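Local atomic coordinates of endo-1,4-beta-xylanase 1 (Hypocrea jecorina, PDB entry 1XYN), a protein that hydrolyses the internal 1,4-beta-xylosidic bonds of xylan, a plant cell-wall hemicellulose, releasing xylooligosaccharides and xylose. Residues Tyr77-Asn82 / Gln123-Arg128. Residues are numbered along the deposited sequence; the frame is centred on the assembly and turned at random.
Sequences YIMEDN and QYISVR. With CA (calcium ion), chain B.
Tyr77 and Ile125 head a parallel ladder in which strand 77-79 follows strand 123-128 at an axis angle of 10°, within the curved sheet of the family 11 jelly roll. Ser126 N bonds Tyr77 O at 2.9 Å and Arg128 N bonds Met79 O, with a weak rung from Met79 N to Ser126 O between them. Packing is tightest on the face carrying Tyr77, Met79 and Ile125, probably the one that lines the substrate cleft: the Met79 chain, bent at chi3 (-135°), brings CE to 3.4 Å from Ile125 CG2, closer than usual carbon contact. Beside it, Tyr77 CE1 lies 3.5 Å from Gln123 NE2, with ring and amide planes 80° apart. Tyr77 OH bonds Glu164, the predicted proton donor, and Gln123 OE1 is held by Asn107. Replacing Tyr77 by an alanine is likely to leave Glu164 without this hydroxyl partner and to open a gap beside the Gln123 amide.

Beyond the bulge at Glu80 and Asp81 the fit loosens. Partly exposed Asn82 only grazes Val127, ND2 to CG1 at 3.6 Å, and a water links that nitrogen, weakly, to Arg128 O. Glu80 OE1 stands 3.6 Å from Arg128 NH1, well out of the guanidinium plane, making the salt bridge purely electrostatic; Glu80 also pairs with Arg132, and Tyr102 OH hydrogen-bonds both Glu80 OE2 and Arg128 NH1. Asp81, turned away, binds calcium with His83. The chemistry thus implies a hydrogen-bonded ladder presenting Tyr77 and Gln123, substrate-binding by similarity, next to the predicted catalytic glutamates, Glu75 and Glu164.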
ATOM      1  N   TYR A  77      -2.718  13.932   8.180  1.00  7.50           N
ATOM      2  CA  TYR A  77      -1.646  13.878   9.163  1.00 11.27           C
ATOM      3  C   TYR A  77      -1.319  15.293   9.584  1.00 10.64           C
ATOM      4  O   TYR A  77      -1.415  16.228   8.792  1.00 12.14           O
ATOM      5  CB  TYR A  77      -0.340  13.315   8.574  1.00  9.41           C
ATOM      6  CG  TYR A  77      -0.327  11.873   8.118  1.00  9.57           C
ATOM      7  CD1 TYR A  77      -1.109  11.459   7.044  1.00  9.34           C
ATOM      8  CD2 TYR A  77       0.537  10.942   8.706  1.00  6.77           C
ATOM      9  CE1 TYR A  77      -1.036  10.171   6.560  1.00 15.00           C
ATOM     10  CE2 TYR A  77       0.620   9.640   8.230  1.00  9.33           C
ATOM     11  CZ  TYR A  77      -0.174   9.263   7.148  1.00 16.30           C
ATOM     12  OH  TYR A  77      -0.118   7.989   6.633  1.00 20.31           O
ATOM     13  N   ILE A  78      -0.906  15.430  10.835  1.00 10.88           N
ATOM     14  CA  ILE A  78      -0.479  16.698  11.392  1.00  8.53           C
ATOM     15  C   ILE A  78       0.766  16.258  12.137  1.00 12.52           C
ATOM     16  O   ILE A  78       0.710  15.893  13.316  1.00 13.08           O
ATOM     17  CB  ILE A  78      -1.512  17.318  12.355  1.00  9.92           C
ATOM     18  CG1 ILE A  78      -2.780  17.700  11.583  1.00  6.03           C
ATOM     19  CG2 ILE A  78      -0.917  18.567  13.017  1.00  2.00           C
ATOM     20  CD1 ILE A  78      -3.962  18.048  12.456  1.00  4.23           C
ATOM     21  N   MET A  79       1.859  16.167  11.382  1.00  9.97           N
ATOM     22  CA  MET A  79       3.144  15.731  11.903  1.00 12.05           C
ATOM     23  C   MET A  79       3.798  16.729  12.822  1.00  8.34           C
ATOM     24  O   MET A  79       4.058  17.856  12.427  1.00 16.78           O
ATOM     25  CB  MET A  79       4.088  15.401  10.751  1.00 18.34           C
ATOM     26  CG  MET A  79       3.785  14.093  10.075  1.00 21.80           C
ATOM     27  SD  MET A  79       4.751  13.871   8.583  1.00 24.31           S
ATOM     28  CE  MET A  79       3.464  13.285   7.486  1.00 15.85           C
ATOM     29  N   GLU A  80       4.049  16.299  14.051  1.00  5.71           N
ATOM     30  CA  GLU A  80       4.691  17.134  15.049  1.00  5.86           C
ATOM     31  C   GLU A  80       6.164  16.818  15.058  1.00 10.36           C
ATOM     32  O   GLU A  80       6.995  17.603  15.530  1.00 10.79           O
ATOM     33  CB  GLU A  80       4.083  16.876  16.430  1.00 13.66           C
ATOM     34  CG  GLU A  80       2.594  17.190  16.494  1.00 13.48           C
ATOM     35  CD  GLU A  80       2.308  18.661  16.260  1.00 17.05           C
ATOM     36  OE1 GLU A  80       2.820  19.488  17.036  1.00 20.19           O
ATOM     37  OE2 GLU A  80       1.567  18.992  15.311  1.00 18.36           O
ATOM     38  N   ASP A  81       6.481  15.684  14.450  1.00 13.77           N
ATOM     39  CA  ASP A  81       7.840  15.211  14.363  1.00  9.95           C
ATOM     40  C   ASP A  81       7.947  14.186  13.256  1.00  4.97           C
ATOM     41  O   ASP A  81       6.992  13.465  12.973  1.00  3.32           O
ATOM     42  CB  ASP A  81       8.213  14.585  15.693  1.00 19.99           C
ATOM     43  CG  ASP A  81       9.675  14.313  15.820  1.00 23.09           C
ATOM     44  OD1 ASP A  81      10.494  14.880  15.063  1.00 22.60           O
ATOM     45  OD2 ASP A  81       9.984  13.509  16.709  1.00 31.30           O
ATOM     46  N   ASN A  82       9.111  14.142  12.619  1.00  4.57           N
ATOM     47  CA  ASN A  82       9.369  13.210  11.528  1.00 11.21           C
ATOM     48  C   ASN A  82      10.864  13.112  11.235  1.00 14.09           C
ATOM     49  O   ASN A  82      11.611  14.089  11.406  1.00 15.71           O
ATOM     50  CB  ASN A  82       8.602  13.601  10.251  1.00 16.86           C
ATOM     51  CG  ASN A  82       9.154  14.859   9.572  1.00 23.95           C
ATOM     52  OD1 ASN A  82       9.729  14.781   8.481  1.00 28.36           O
ATOM     53  ND2 ASN A  82       8.953  16.023  10.198  1.00 24.39           N
ATOM     54  N   GLN A 123      -4.492  12.882   0.515  1.00 18.28           N
ATOM     55  CA  GLN A 123      -3.928  13.028   1.847  1.00 16.34           C
ATOM     56  C   GLN A 123      -3.714  14.512   2.100  1.00 14.41           C
ATOM     57  O   GLN A 123      -3.221  15.222   1.225  1.00 15.80           O
ATOM     58  CB  GLN A 123      -2.559  12.345   1.948  1.00 18.14           C
ATOM     59  CG  GLN A 123      -2.524  10.849   1.720  1.00 18.44           C
ATOM     60  CD  GLN A 123      -1.124  10.284   1.936  1.00 22.26           C
ATOM     61  OE1 GLN A 123      -0.248  10.441   1.091  1.00 23.75           O
ATOM     62  NE2 GLN A 123      -0.905   9.655   3.085  1.00 15.61           N
ATOM     63  N   TYR A 124      -4.101  14.987   3.280  1.00 15.08           N
ATOM     64  CA  TYR A 124      -3.887  16.386   3.642  1.00 14.62           C
ATOM     65  C   TYR A 124      -2.873  16.326   4.774  1.00 16.25           C
ATOM     66  O   TYR A 124      -3.174  15.859   5.867  1.00 19.67           O
ATOM     67  CB  TYR A 124      -5.175  17.046   4.125  1.00  7.92           C
ATOM     68  CG  TYR A 124      -6.315  17.018   3.133  1.00  8.01           C
ATOM     69  CD1 TYR A 124      -6.093  16.777   1.774  1.00  8.11           C
ATOM     70  CD2 TYR A 124      -7.625  17.216   3.557  1.00  7.26           C
ATOM     71  CE1 TYR A 124      -7.149  16.733   0.869  1.00  4.70           C
ATOM     72  CE2 TYR A 124      -8.680  17.171   2.664  1.00  2.96           C
ATOM     73  CZ  TYR A 124      -8.441  16.931   1.328  1.00  9.45           C
ATOM     74  OH  TYR A 124      -9.507  16.889   0.462  1.00 12.75           O
ATOM     75  N   ILE A 125      -1.657  16.782   4.509  1.00 15.97           N
ATOM     76  CA  ILE A 125      -0.615  16.722   5.516  1.00 14.37           C
ATOM     77  C   ILE A 125      -0.120  18.085   5.966  1.00 12.32           C
ATOM     78  O   ILE A 125       0.066  18.983   5.156  1.00 14.44           O
ATOM     79  CB  ILE A 125       0.596  15.897   4.990  1.00 14.05           C
ATOM     80  CG1 ILE A 125       0.135  14.531   4.473  1.00 13.10           C
ATOM     81  CG2 ILE A 125       1.656  15.739   6.079  1.00 11.54           C
ATOM     82  CD1 ILE A 125       1.216  13.745   3.744  1.00 17.44           C
ATOM     83  N   SER A 126       0.091  18.219   7.269  1.00 15.41           N
ATOM     84  CA  SER A 126       0.613  19.445   7.862  1.00 12.61           C
ATOM     85  C   SER A 126       1.892  19.021   8.574  1.00 10.76           C
ATOM     86  O   SER A 126       1.829  18.329   9.578  1.00 14.13           O
ATOM     87  CB  SER A 126      -0.373  20.022   8.893  1.00 16.00           C
ATOM     88  OG  SER A 126      -1.535  20.594   8.301  1.00 10.17           O
ATOM     89  N   VAL A 127       3.051  19.396   8.040  1.00 12.51           N
ATOM     90  CA  VAL A 127       4.322  19.034   8.664  1.00 12.26           C
ATOM     91  C   VAL A 127       4.941  20.201   9.436  1.00 11.25           C
ATOM     92  O   VAL A 127       5.333  21.211   8.848  1.00 14.22           O
ATOM     93  CB  VAL A 127       5.341  18.517   7.628  1.00 16.20           C
ATOM     94  CG1 VAL A 127       6.624  18.085   8.324  1.00  9.24           C
ATOM     95  CG2 VAL A 127       4.749  17.367   6.825  1.00 10.39           C
ATOM     96  N   ARG A 128       5.033  20.048  10.755  1.00  9.37           N
ATOM     97  CA  ARG A 128       5.598  21.076  11.623  1.00  7.18           C
ATOM     98  C   ARG A 128       7.047  21.387  11.276  1.00  7.76           C
ATOM     99  O   ARG A 128       7.881  20.485  11.187  1.00  7.86           O
ATOM    100  CB  ARG A 128       5.488  20.640  13.079  1.00  4.28           C
ATOM    101  CG  ARG A 128       5.901  21.697  14.057  1.00  6.97           C
ATOM    102  CD  ARG A 128       5.713  21.216  15.474  1.00  9.15           C
ATOM    103  NE  ARG A 128       5.975  22.280  16.441  1.00 14.12           N
ATOM    104  CZ  ARG A 128       5.041  23.057  16.985  1.00  9.71           C
ATOM    105  NH1 ARG A 128       3.762  22.899  16.665  1.00  6.61           N
ATOM    106  NH2 ARG A 128       5.392  23.998  17.852  1.00 13.08           N
TER
HETATM  107 CA    CA B 601      12.572  14.008  16.914  1.00 15.51          CA
HETATM  108  O   HOH W   1       7.669  17.778  12.185  1.00 12.77           O